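Local coordinates for protein Ta0487 (Thermoplasma acidophilum, PDB 3KBQ) that is of unknown function but belongs to the CinA family and carries, in this part of the chain, a probable molybdopterin-binding domain, at residues B[110-113]-B[114-117]; B[94-97]-B[98-101]; B[13-17]-B[18-22]; B[151-154]-B[155-158]; B[50-53]-B[54-58]. One frame throughout, in Å; residues are numbered along the deposited sequence.

Contact 1 of 5, residues B[110-113]-B[114-117]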
loop_
_atom_site.group_PDB
_atom_site.type_symbol
_atom_site.label_atom_id
_atom_site.label_comp_id
_atom_site.label_asym_id
_atom_site.label_seq_id
_atom_site.Cartn_x
_atom_site.Cartn_y
_atom_site.Cartn_z
ATOM N N ASP B 110 -29.275 -19.820 13.874
ATOM C CA ASP B 110 -29.494 -19.616 12.443
ATOM C C ASP B 110 -28.857 -18.299 11.988
ATOM O O ASP B 110 -29.463 -17.222 12.128
ATOM C CB ASP B 110 -31.009 -19.581 12.174
ATOM C CG ASP B 110 -31.392 -20.106 10.791
ATOM O OD1 ASP B 110 -30.507 -20.235 9.901
ATOM O OD2 ASP B 110 -32.606 -20.398 10.604
ATOM N N LEU B 111 -27.630 -18.395 11.460
ATOM C CA LEU B 111 -26.887 -17.273 10.904
ATOM C C LEU B 111 -27.317 -16.982 9.461
ATOM O O LEU B 111 -27.696 -17.900 8.735
ATOM C CB LEU B 111 -25.396 -17.652 10.896
ATOM C CG LEU B 111 -24.439 -17.453 12.094
ATOM C CD1 LEU B 111 -25.134 -17.338 13.433
ATOM C CD2 LEU B 111 -23.396 -18.572 12.122
ATOM N N THR B 112 -27.223 -15.730 9.016
ATOM C CA THR B 112 -27.271 -15.464 7.580
ATOM C C THR B 112 -26.042 -16.130 6.875
ATOM O O THR B 112 -24.999 -16.373 7.516
ATOM C CB THR B 112 -27.282 -13.928 7.271
ATOM O OG1 THR B 112 -26.091 -13.345 7.784
ATOM C CG2 THR B 112 -28.508 -13.201 7.892
ATOM N N PRO B 113 -26.145 -16.399 5.552
ATOM C CA PRO B 113 -24.999 -16.872 4.754
ATOM C C PRO B 113 -23.696 -16.069 4.946
ATOM O O PRO B 113 -22.592 -16.655 5.085
ATOM C CB PRO B 113 -25.511 -16.710 3.317
ATOM C CG PRO B 113 -26.961 -16.995 3.429
ATOM C CD PRO B 113 -27.388 -16.360 4.744
ATOM N N GLN B 114 -23.796 -14.741 4.892
ATOM C CA GLN B 114 -22.623 -13.866 5.045
ATOM C C GLN B 114 -22.010 -13.986 6.427
ATOM O O GLN B 114 -20.829 -13.733 6.600
ATOM C CB GLN B 114 -22.999 -12.389 4.871
ATOM C CG GLN B 114 -23.673 -12.009 3.642
ATOM C CD GLN B 114 -25.165 -12.048 3.804
ATOM O OE1 GLN B 114 -25.739 -13.071 4.211
ATOM N NE2 GLN B 114 -25.823 -10.946 3.439
ATOM N N ARG B 115 -22.818 -14.323 7.423
ATOM C CA ARG B 115 -22.307 -14.553 8.777
ATOM C C ARG B 115 -21.670 -15.942 8.946
ATOM O O ARG B 115 -20.515 -16.031 9.478
ATOM C CB ARG B 115 -23.383 -14.332 9.846
ATOM C CG ARG B 115 -23.574 -12.852 10.200
ATOM C CD ARG B 115 -24.787 -12.612 11.123
ATOM N NE ARG B 115 -25.215 -11.213 11.056
ATOM C CZ ARG B 115 -26.436 -10.790 11.371
ATOM N NH1 ARG B 115 -27.376 -11.660 11.755
ATOM N NH2 ARG B 115 -26.736 -9.503 11.287
ATOM N N LEU B 116 -22.406 -16.989 8.533
ATOM C CA LEU B 116 -21.901 -18.333 8.511
ATOM C C LEU B 116 -20.540 -18.385 7.847
ATOM O O LEU B 116 -19.636 -19.024 8.398
ATOM C CB LEU B 116 -22.841 -19.275 7.754
ATOM C CG LEU B 116 -22.395 -20.740 7.566
ATOM C CD1 LEU B 116 -22.244 -21.441 8.932
ATOM C CD2 LEU B 116 -23.424 -21.515 6.710
ATOM N N LYS B 117 -20.386 -17.707 6.691
ATOM C CA LYS B 117 -19.139 -17.829 5.905
ATOM C C LYS B 117 -17.912 -17.365 6.689
ATOM O O LYS B 117 -16.785 -17.746 6.337
ATOM C CB LYS B 117 -19.241 -17.206 4.497
ATOM C CG LYS B 117 -19.111 -15.687 4.420
ATOM C CD LYS B 117 -17.652 -15.263 4.121
ATOM C CE LYS B 117 -17.230 -13.946 4.860
ATOM N NZ LYS B 117 -18.351 -12.998 5.179
HETATM O O HOH W 1 -27.827 -14.054 11.402
#

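Contact 2 of 5, residues B[94-97]-B[98-101]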
loop_
_atom_site.group_PDB
_atom_site.type_symbol
_atom_site.label_atom_id
_atom_site.label_comp_id
_atom_site.label_asym_id
_atom_site.label_seq_id
_atom_site.Cartn_x
_atom_site.Cartn_y
_atom_site.Cartn_z
ATOM N N ILE B 94 -15.670 -25.241 6.715
ATOM C CA ILE B 94 -16.166 -24.825 8.018
ATOM C C ILE B 94 -15.213 -25.348 9.090
ATOM O O ILE B 94 -14.862 -26.531 9.092
ATOM C CB ILE B 94 -17.626 -25.316 8.284
ATOM C CG1 ILE B 94 -18.628 -24.616 7.346
ATOM C CG2 ILE B 94 -18.033 -25.092 9.757
ATOM C CD1 ILE B 94 -20.059 -25.274 7.333
ATOM N N ASP B 95 -14.746 -24.434 9.938
ATOM C CA ASP B 95 -14.089 -24.756 11.196
ATOM C C ASP B 95 -15.157 -24.734 12.284
ATOM O O ASP B 95 -15.774 -23.690 12.558
ATOM C CB ASP B 95 -12.979 -23.723 11.485
ATOM C CG ASP B 95 -12.351 -23.888 12.880
ATOM O OD1 ASP B 95 -11.148 -24.162 12.924
ATOM O OD2 ASP B 95 -13.023 -23.723 13.920
ATOM N N GLU B 96 -15.378 -25.892 12.908
ATOM C CA GLU B 96 -16.456 -26.061 13.887
ATOM C C GLU B 96 -16.293 -25.202 15.181
ATOM O O GLU B 96 -17.295 -24.669 15.709
ATOM C CB GLU B 96 -16.685 -27.550 14.208
ATOM C CG GLU B 96 -17.082 -28.456 13.007
ATOM C CD GLU B 96 -18.443 -28.102 12.339
ATOM O OE1 GLU B 96 -19.276 -27.357 12.919
ATOM O OE2 GLU B 96 -18.686 -28.596 11.206
ATOM N N ASP B 97 -15.047 -25.015 15.648
ATOM C CA ASP B 97 -14.791 -24.147 16.827
ATOM C C ASP B 97 -15.173 -22.721 16.450
ATOM O O ASP B 97 -15.935 -22.061 17.171
ATOM C CB ASP B 97 -13.304 -24.106 17.262
ATOM C CG ASP B 97 -12.667 -25.491 17.455
ATOM O OD1 ASP B 97 -13.388 -26.532 17.541
ATOM O OD2 ASP B 97 -11.407 -25.524 17.545
ATOM N N ALA B 98 -14.642 -22.274 15.309
ATOM C CA ALA B 98 -14.934 -20.933 14.774
ATOM C C ALA B 98 -16.456 -20.741 14.707
ATOM O O ALA B 98 -16.997 -19.757 15.242
ATOM C CB ALA B 98 -14.301 -20.751 13.390
ATOM N N LEU B 99 -17.137 -21.712 14.082
ATOM C CA LEU B 99 -18.593 -21.639 13.928
ATOM C C LEU B 99 -19.306 -21.490 15.291
ATOM O O LEU B 99 -20.138 -20.589 15.476
ATOM C CB LEU B 99 -19.138 -22.848 13.128
ATOM C CG LEU B 99 -20.667 -22.845 12.897
ATOM C CD1 LEU B 99 -21.164 -21.534 12.239
ATOM C CD2 LEU B 99 -21.107 -24.062 12.084
ATOM N N ALA B 100 -18.958 -22.380 16.228
ATOM C CA ALA B 100 -19.389 -22.255 17.627
ATOM C C ALA B 100 -19.118 -20.855 18.243
ATOM O O ALA B 100 -20.015 -20.271 18.835
ATOM C CB ALA B 100 -18.755 -23.364 18.493
ATOM N N MET B 101 -17.903 -20.327 18.097
ATOM C CA MET B 101 -17.592 -18.949 18.552
ATOM C C MET B 101 -18.693 -17.997 18.032
ATOM O O MET B 101 -19.347 -17.274 18.802
ATOM C CB MET B 101 -16.222 -18.467 18.047
ATOM C CG MET B 101 -15.003 -19.464 18.169
ATOM S SD MET B 101 -13.260 -18.810 18.011
ATOM C CE MET B 101 -13.233 -17.856 16.510
#

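Contact 3 of 5, residues B[13-17]-B[18-22]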
loop_
_atom_site.group_PDB
_atom_site.type_symbol
_atom_site.label_atom_id
_atom_site.label_comp_id
_atom_site.label_asym_id
_atom_site.label_seq_id
_atom_site.Cartn_x
_atom_site.Cartn_y
_atom_site.Cartn_z
ATOM N N ASN B 13 -11.699 -0.923 -0.506
ATOM C CA ASN B 13 -11.915 0.124 -1.498
ATOM C C ASN B 13 -11.922 1.532 -0.916
ATOM O O ASN B 13 -11.477 2.465 -1.575
ATOM C CB ASN B 13 -13.264 -0.100 -2.221
ATOM C CG ASN B 13 -13.279 -1.381 -3.053
ATOM O OD1 ASN B 13 -12.294 -2.114 -3.119
ATOM N ND2 ASN B 13 -14.415 -1.665 -3.674
ATOM N N GLU B 14 -12.447 1.693 0.298
ATOM C CA GLU B 14 -12.562 3.034 0.862
ATOM C C GLU B 14 -11.180 3.658 1.162
ATOM O O GLU B 14 -11.029 4.870 1.097
ATOM C CB GLU B 14 -13.479 3.056 2.107
ATOM C CG GLU B 14 -12.872 2.341 3.339
ATOM C CD GLU B 14 -12.750 0.814 3.187
ATOM O OE1 GLU B 14 -13.410 0.226 2.278
ATOM O OE2 GLU B 14 -11.961 0.215 3.968
ATOM N N ILE B 15 -10.199 2.812 1.496
ATOM C CA ILE B 15 -8.823 3.265 1.692
ATOM C C ILE B 15 -8.279 3.706 0.354
ATOM O O ILE B 15 -7.681 4.762 0.277
ATOM C CB ILE B 15 -7.883 2.167 2.321
ATOM C CG1 ILE B 15 -8.441 1.678 3.669
ATOM C CG2 ILE B 15 -6.442 2.667 2.497
ATOM C CD1 ILE B 15 -8.800 2.780 4.629
ATOM N N LEU B 16 -8.435 2.876 -0.688
ATOM C CA LEU B 16 -7.887 3.253 -2.035
ATOM C C LEU B 16 -8.488 4.550 -2.503
ATOM O O LEU B 16 -7.806 5.418 -3.087
ATOM C CB LEU B 16 -8.226 2.196 -3.068
ATOM C CG LEU B 16 -7.340 0.972 -2.878
ATOM C CD1 LEU B 16 -7.871 -0.163 -3.711
ATOM C CD2 LEU B 16 -5.857 1.277 -3.260
ATOM N N LYS B 17 -9.793 4.679 -2.277
ATOM C CA LYS B 17 -10.479 5.873 -2.704
ATOM C C LYS B 17 -10.218 7.081 -1.818
ATOM O O LYS B 17 -10.710 8.148 -2.110
ATOM C CB LYS B 17 -11.986 5.644 -2.777
ATOM C CG LYS B 17 -12.424 4.748 -3.915
ATOM C CD LYS B 17 -13.937 4.408 -3.809
ATOM C CE LYS B 17 -14.262 4.030 -2.355
ATOM N NZ LYS B 17 -15.465 3.127 -2.139
ATOM N N GLY B 18 -9.472 6.918 -0.734
ATOM C CA GLY B 18 -9.174 8.055 0.146
ATOM C C GLY B 18 -10.402 8.534 0.912
ATOM O O GLY B 18 -10.466 9.675 1.378
ATOM N N ARG B 19 -11.381 7.656 1.086
ATOM C CA ARG B 19 -12.528 8.045 1.932
ATOM C C ARG B 19 -12.163 7.929 3.411
ATOM O O ARG B 19 -12.676 8.671 4.251
ATOM C CB ARG B 19 -13.758 7.222 1.597
ATOM C CG ARG B 19 -14.174 7.362 0.111
ATOM C CD ARG B 19 -15.499 6.571 -0.188
ATOM N NE ARG B 19 -16.659 7.173 0.489
ATOM C CZ ARG B 19 -17.569 7.969 -0.098
ATOM N NH1 ARG B 19 -17.489 8.277 -1.393
ATOM N NH2 ARG B 19 -18.575 8.480 0.613
ATOM N N THR B 20 -11.231 7.037 3.731
ATOM C CA THR B 20 -10.662 6.974 5.075
ATOM C C THR B 20 -9.125 6.889 4.933
ATOM O O THR B 20 -8.584 6.375 3.918
ATOM C CB THR B 20 -11.147 5.705 5.836
ATOM O OG1 THR B 20 -10.611 4.576 5.173
ATOM C CG2 THR B 20 -12.670 5.559 5.822
ATOM N N VAL B 21 -8.413 7.358 5.944
ATOM C CA VAL B 21 -6.958 7.282 5.921
ATOM C C VAL B 21 -6.488 5.904 6.456
ATOM O O VAL B 21 -7.162 5.267 7.268
ATOM C CB VAL B 21 -6.303 8.492 6.690
ATOM C CG1 VAL B 21 -6.313 8.303 8.239
ATOM C CG2 VAL B 21 -4.912 8.746 6.168
ATOM N N ASN B 22 -5.336 5.433 6.012
ATOM C CA ASN B 22 -4.892 4.117 6.453
ATOM C C ASN B 22 -4.202 4.068 7.820
ATOM O O ASN B 22 -2.991 3.811 7.912
ATOM C CB ASN B 22 -3.996 3.464 5.403
ATOM C CG ASN B 22 -3.949 1.932 5.551
ATOM O OD1 ASN B 22 -4.366 1.369 6.570
ATOM N ND2 ASN B 22 -3.407 1.270 4.554
HETATM O O HOH W 2 -6.542 6.319 2.170
#

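Contact 4 of 5, residues B[151-154]-B[155-158]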
loop_
_atom_site.group_PDB
_atom_site.type_symbol
_atom_site.label_atom_id
_atom_site.label_comp_id
_atom_site.label_asym_id
_atom_site.label_seq_id
_atom_site.Cartn_x
_atom_site.Cartn_y
_atom_site.Cartn_z
ATOM N N PRO B 151 -9.254 -8.299 11.241
ATOM C CA PRO B 151 -10.392 -7.423 10.859
ATOM C C PRO B 151 -9.902 -6.027 10.596
ATOM O O PRO B 151 -8.816 -5.638 11.062
ATOM C CB PRO B 151 -11.259 -7.363 12.117
ATOM C CG PRO B 151 -10.892 -8.602 12.922
ATOM C CD PRO B 151 -9.429 -8.881 12.578
ATOM N N GLY B 152 -10.707 -5.254 9.881
ATOM C CA GLY B 152 -10.274 -3.884 9.523
ATOM C C GLY B 152 -10.730 -2.878 10.578
ATOM O O GLY B 152 -10.275 -1.739 10.603
ATOM N N VAL B 153 -11.661 -3.273 11.427
ATOM C CA VAL B 153 -12.060 -2.385 12.549
ATOM C C VAL B 153 -10.869 -2.171 13.517
ATOM O O VAL B 153 -10.422 -3.134 14.132
ATOM C CB VAL B 153 -13.260 -2.971 13.293
ATOM C CG1 VAL B 153 -13.594 -2.124 14.584
ATOM C CG2 VAL B 153 -14.479 -3.022 12.328
ATOM N N PRO B 154 -10.376 -0.913 13.653
ATOM C CA PRO B 154 -9.103 -0.699 14.329
ATOM C C PRO B 154 -9.069 -1.252 15.742
ATOM O O PRO B 154 -8.082 -1.834 16.144
ATOM C CB PRO B 154 -8.935 0.837 14.328
ATOM C CG PRO B 154 -9.734 1.272 13.126
ATOM C CD PRO B 154 -10.936 0.365 13.144
ATOM N N LYS B 155 -10.148 -1.104 16.483
ATOM C CA LYS B 155 -10.145 -1.608 17.848
ATOM C C LYS B 155 -9.981 -3.147 17.876
ATOM O O LYS B 155 -9.277 -3.706 18.724
ATOM C CB LYS B 155 -11.414 -1.146 18.557
ATOM C CG LYS B 155 -11.532 -1.586 19.987
ATOM C CD LYS B 155 -12.913 -1.182 20.494
ATOM C CE LYS B 155 -13.017 -1.406 21.991
ATOM N NZ LYS B 155 -12.194 -0.384 22.723
ATOM N N GLU B 156 -10.600 -3.831 16.919
ATOM C CA GLU B 156 -10.492 -5.289 16.837
ATOM C C GLU B 156 -9.099 -5.671 16.333
ATOM O O GLU B 156 -8.470 -6.602 16.852
ATOM C CB GLU B 156 -11.561 -5.833 15.878
ATOM C CG GLU B 156 -12.975 -5.499 16.326
ATOM C CD GLU B 156 -14.031 -6.005 15.328
ATOM O OE1 GLU B 156 -13.855 -7.075 14.668
ATOM O OE2 GLU B 156 -15.042 -5.314 15.205
ATOM N N MET B 157 -8.622 -4.957 15.305
ATOM C CA MET B 157 -7.352 -5.299 14.654
ATOM C C MET B 157 -6.287 -5.221 15.757
ATOM O O MET B 157 -5.528 -6.190 15.958
ATOM C CB MET B 157 -7.053 -4.350 13.471
ATOM C CG MET B 157 -5.659 -4.539 12.752
ATOM S SD MET B 157 -4.229 -3.921 13.713
ATOM C CE MET B 157 -4.592 -2.159 13.595
ATOM N N GLU B 158 -6.306 -4.120 16.527
ATOM C CA GLU B 158 -5.274 -3.840 17.532
ATOM C C GLU B 158 -5.338 -4.819 18.704
ATOM O O GLU B 158 -4.292 -5.316 19.150
ATOM C CB GLU B 158 -5.324 -2.392 18.005
ATOM C CG GLU B 158 -5.177 -1.415 16.818
ATOM C CD GLU B 158 -5.385 0.065 17.181
ATOM O OE1 GLU B 158 -5.554 0.383 18.363
ATOM O OE2 GLU B 158 -5.330 0.922 16.268
#

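Contact 5 of 5, residues B[50-53]-B[54-58]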
loop_
_atom_site.group_PDB
_atom_site.type_symbol
_atom_site.label_atom_id
_atom_site.label_comp_id
_atom_site.label_asym_id
_atom_site.label_seq_id
_atom_site.Cartn_x
_atom_site.Cartn_y
_atom_site.Cartn_z
ATOM N N ASP B 50 -8.898 -11.699 -6.740
ATOM C CA ASP B 50 -7.653 -11.869 -7.461
ATOM C C ASP B 50 -6.644 -10.829 -6.958
ATOM O O ASP B 50 -5.463 -11.108 -6.931
ATOM C CB ASP B 50 -7.836 -11.688 -8.951
ATOM C CG ASP B 50 -8.546 -12.867 -9.639
ATOM O OD1 ASP B 50 -8.741 -13.952 -9.035
ATOM O OD2 ASP B 50 -8.909 -12.691 -10.838
ATOM N N GLU B 51 -7.117 -9.638 -6.590
ATOM C CA GLU B 51 -6.214 -8.576 -6.149
ATOM C C GLU B 51 -5.666 -8.913 -4.789
ATOM O O GLU B 51 -4.485 -8.660 -4.492
ATOM C CB GLU B 51 -6.958 -7.225 -6.054
ATOM C CG GLU B 51 -7.399 -6.704 -7.431
ATOM C CD GLU B 51 -6.204 -6.265 -8.262
ATOM O OE1 GLU B 51 -5.587 -5.237 -7.924
ATOM O OE2 GLU B 51 -5.858 -6.972 -9.236
ATOM N N ILE B 52 -6.526 -9.489 -3.958
ATOM C CA ILE B 52 -6.120 -9.932 -2.609
ATOM C C ILE B 52 -5.091 -11.054 -2.727
ATOM O O ILE B 52 -4.050 -11.045 -2.008
ATOM C CB ILE B 52 -7.373 -10.382 -1.763
ATOM C CG1 ILE B 52 -8.217 -9.169 -1.314
ATOM C CG2 ILE B 52 -6.944 -11.230 -0.510
ATOM C CD1 ILE B 52 -9.710 -9.500 -1.111
ATOM N N GLY B 53 -5.357 -11.990 -3.657
ATOM C CA GLY B 53 -4.445 -13.102 -3.881
ATOM C C GLY B 53 -3.057 -12.599 -4.323
ATOM O O GLY B 53 -2.013 -13.139 -3.873
ATOM N N TRP B 54 -3.068 -11.625 -5.250
ATOM C CA TRP B 54 -1.851 -10.963 -5.728
ATOM C C TRP B 54 -1.011 -10.411 -4.556
ATOM O O TRP B 54 0.172 -10.686 -4.474
ATOM C CB TRP B 54 -2.131 -9.901 -6.833
ATOM C CG TRP B 54 -0.929 -9.066 -7.118
ATOM C CD1 TRP B 54 0.168 -9.398 -7.940
ATOM C CD2 TRP B 54 -0.616 -7.807 -6.520
ATOM N NE1 TRP B 54 1.109 -8.385 -7.858
ATOM C CE2 TRP B 54 0.655 -7.407 -7.009
ATOM C CE3 TRP B 54 -1.288 -6.974 -5.606
ATOM C CZ2 TRP B 54 1.267 -6.198 -6.619
ATOM C CZ3 TRP B 54 -0.690 -5.753 -5.235
ATOM C CH2 TRP B 54 0.584 -5.387 -5.753
ATOM N N ALA B 55 -1.645 -9.662 -3.662
ATOM C CA ALA B 55 -0.948 -8.966 -2.583
ATOM C C ALA B 55 -0.307 -9.997 -1.640
ATOM O O ALA B 55 0.872 -9.892 -1.316
ATOM C CB ALA B 55 -1.921 -8.047 -1.835
ATOM N N PHE B 56 -1.049 -11.038 -1.277
ATOM C CA PHE B 56 -0.489 -12.054 -0.372
ATOM C C PHE B 56 0.697 -12.752 -1.024
ATOM O O PHE B 56 1.700 -12.975 -0.375
ATOM C CB PHE B 56 -1.544 -13.121 0.077
ATOM C CG PHE B 56 -2.408 -12.683 1.240
ATOM C CD1 PHE B 56 -1.877 -12.560 2.527
ATOM C CD2 PHE B 56 -3.765 -12.394 1.045
ATOM C CE1 PHE B 56 -2.653 -12.133 3.577
ATOM C CE2 PHE B 56 -4.573 -11.977 2.119
ATOM C CZ PHE B 56 -4.027 -11.853 3.387
ATOM N N ARG B 57 0.583 -13.121 -2.294
ATOM C CA ARG B 57 1.690 -13.793 -2.971
ATOM C C ARG B 57 2.980 -12.955 -3.061
ATOM O O ARG B 57 4.077 -13.417 -2.729
ATOM C CB ARG B 57 1.271 -14.229 -4.386
ATOM C CG ARG B 57 0.172 -15.317 -4.415
ATOM C CD ARG B 57 0.501 -16.433 -3.426
ATOM N NE ARG B 57 1.775 -17.090 -3.734
ATOM C CZ ARG B 57 1.857 -18.271 -4.324
ATOM N NH1 ARG B 57 0.733 -18.881 -4.684
ATOM N NH2 ARG B 57 3.053 -18.848 -4.556
ATOM N N VAL B 58 2.844 -11.732 -3.532
ATOM C CA VAL B 58 3.984 -10.821 -3.484
ATOM C C VAL B 58 4.532 -10.600 -2.055
ATOM O O VAL B 58 5.754 -10.697 -1.863
ATOM C CB VAL B 58 3.702 -9.507 -4.194
ATOM C CG1 VAL B 58 4.950 -8.686 -4.256
ATOM C CG2 VAL B 58 3.297 -9.854 -5.655
#

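Contact 1 of 5, residues B[110-113]-B[114-117]
The guanidinium of Arg-115 has the methyl CG2 of Thr-112 over one face, 4.3 Å from NH1. NH1 donates to a water. The backbone N of Thr-112 donates to the same water at 3.0 Å, which ties the arginine end back to the start of the turn. The amide of Gln-114 is the other flat group. Its chain bends at chi2 (93°) and brings OE1 back to 3.5 Å from Thr-112 CB, beside the Pro-113 ring.

Thr-112 is the N-cap of the short helix 113-116. Its OG1 accepts a weak capping bond from Arg-115 N at 3.4 Å. Its carbonyl O takes a much straighter bond from Leu-116 N (173°, 2.9 Å).

Leu-111 and Leu-116 flank this cap as a hydrophobic staple, CB to CB 4.4 Å. Leu-111 CG also rests on Arg-115 CB, and its side chain reaches Leu-99 and Ile-102 of helix 96-106. An alanine here would probably lose the CG and methyl contacts with Leu-116, Arg-115, Leu-99 and Ile-102 and leave a gap against helix 96-106. Lys-117 curls back so that NZ meets a lone pair of Gln-114 O at 2.9 Å; NZ also bonds Gly-73 O and Thr-75 O.

Contact 2 of 5, residues B[94-97]-B[98-101]
Asp-95 and Ala-98 meet where helix 96-106 begins. The side chain of Asp-95 can be followed outward. CB lies 3.8 Å from Ala-98 CB. CG stands anti to the backbone N (chi1 173°), which brings the carboxylate up to the first turn. CG keeps close to the same methyl. OD2 then accepts from Ala-98 N in a short, nearly straight bond of 2.6 Å (176°). The N-H comes to the anti side of OD2, 24° out of the carboxylate plane. The methyl of Ala-98 also lies against this oxygen.

The backbone O of Asp-95 takes a second bond, from Leu-99 N at 2.8 Å. The negative carboxylate sits at the amino end of the helix, where it would be expected to interact well with the helix dipole. The backbone of Asp-95 bonds to that of Ala-119, just beside the small sheet of strands 93-94 and 120-121.

The side chains of Ile-94 and Leu-99 cross obliquely, CG2 of Ile-94 4.0 Å from CD2 of Leu-99. Glu-96 runs beside Leu-99 and points the same way, with OE1 3.9 Å from CD2. Leu-99 also packs on Ala-119. An aspartate N-cap with an isoleucine just before it and a leucine one turn on is the arrangement of a capped helix start closed by a hydrophobic staple.

Contact 3 of 5, residues B[13-17]-B[18-22]
Glu-14 and Arg-19 are joined by the main bond of a tight turn at the end of helix 13-16. Arg-19 N donates to Glu-14 O at 2.8 Å. Gly-18 N donates to Ile-15 O at 3.0 Å, from above the carbonyl plane and not onto a lone pair. Thr-20 N adds a weak bond to Glu-14 O. A water donates to both Ile-15 O and Thr-20 O, 2.7 Å from each, and bridges helix and loop. Gly-18 has positive phi (70°). A side chain at this place would run into the carbonyl O of Lys-17.

Beside this turn, Ile-15 and Asn-22 make ordinary van der Waals contact. Ile-15 CG2 is anti to the backbone N and faces Asn-22, 3.9 Å from its CB; the two side chains cross at about a right angle. Asn-22 is buried, and its amide is held by Thr-10 OG1 and by Ala-25 N, the latter a cap on the next helix. Leu-16 packs on Arg-40 of the second subunit, and Val-21 on Val-21 of that subunit.

The loose side is that of Arg-19, which is exposed. Lys-17 lies alongside it and points the same way. Their aliphatic parts touch, CE of Lys-17 being 3.6 Å from CD of Arg-19. Their like charges stay apart, NZ of Lys-17 at 5.0 Å from NE of Arg-19. The side chain of Glu-14 comes within about 3 Å of a bound sulfate ion, probably from the crystallisation liquor. The glycine with positive phi and the two bonds back into the last turn make this a Schellman motif, here beside the dimer interface.

Contact 4 of 5, residues B[151-154]-B[155-158]
Glu-156 lies across two residues that precede its helix. It crosses Pro-151 at about a right angle and Val-153 obliquely. Its chain is extended beyond CG (chi2 178°), which carries the carboxylate alongside both. OE1 is on the Pro-151 side, 3.7 Å from CB. OE2 is on the Val-153 side, 3.5 Å from CB. The methylene CG of Glu-156 meets Val-153 CG1 at 3.8 Å. The carboxylate is fixed from outside by Asn-130 ND2, which donates to OE1. Its negative charge near the helix start is likely to be favourable.

Met-157 turns to another side. Its CB sits 3.3 Å from Pro-151 O, a buried carbonyl oxygen with no polar partner in the model. The rest of Met-157 packs on Asn-24 and Phe-27 of helix 23-34. CG of Glu-158 lies close beside Pro-154 O.

Val-153 O opens the helical bonding. It takes a good bond from Met-157 N at 2.8 Å and a weak one from Glu-156 N. Val-153 is the N-cap residue, and Pro-154 fills the first helical position, which needs no N-H bond. The loop thus turns strand 145-150 into helix 154-163, a beta-to-alpha connection of this alpha/beta domain.

Contact 5 of 5, residues B[50-53]-B[54-58]
The backbone makes four regular helical bonds, each from one N-H to the carbonyl four residues earlier, from Trp-54 N to Asp-50 O through Arg-57 N to Gly-53 O. They belong to helix 49-62, the helix of a beta-alpha-beta crossover between parallel strands 38-45 and 65-69.

Ile-52 and Phe-56 lie side by side on the sheet-facing side and point the same way. Ile-52 CG2 meets the edge of the Phe-56 ring in its plane, 3.6 Å from CE2. The ring also brings CD2 to 3.3 Å from Ile-52 O. Phe-56 goes on to touch Ile-9, Val-66, Val-147 and Ile-149 of the sheet, and Phe-84 meets it edge-to-face. A serine in its place would probably open a gap between helix and sheet and deprive Ile-52 and Phe-84 of the ring they pack on.

Trp-54 lies on a different side, where the second subunit packs on it. With chi1 at 169° the indole swings away from the backbone N and sets its edge near Glu-51 O, 3.8 Å from CE3. Arg-41 of the second subunit links two neighbouring side chains of the helix, by a cation-pi contact with the indole and a salt bridge to Glu-51 OE1. Gly-53 has no side chain; its carbonyl O is touched by CG of Arg-57 at 3.1 Å. Arg-57 then runs on to give NH1 to Cys-87 O. One face of the indole is covered within its own helix: Val-58 CG2 stands 3.3 Å above the ring plane, offset toward the rim.

Contacts 1 and 2 touch each other through Leu-99, which meets Leu-111 and Leu-116. Both are capped helix starts, but contact 1 is a surface turn with a weak threonine cap, while contact 2 is partly buried with a short, straight aspartate cap. Contact 4 is also a helix start, yet its N-cap is a valine. Contact 3 is a helix end instead, and contact 5 lies inside a long helix. Contacts 3 and 5 both reach the second subunit, the first by packing and the second with charge and aromatic contacts. Contact 5 adds the sheet core through Phe-56. Contacts 2 and 3 sit on opposite sides of the chain's centre, about 31 Å apart between centres.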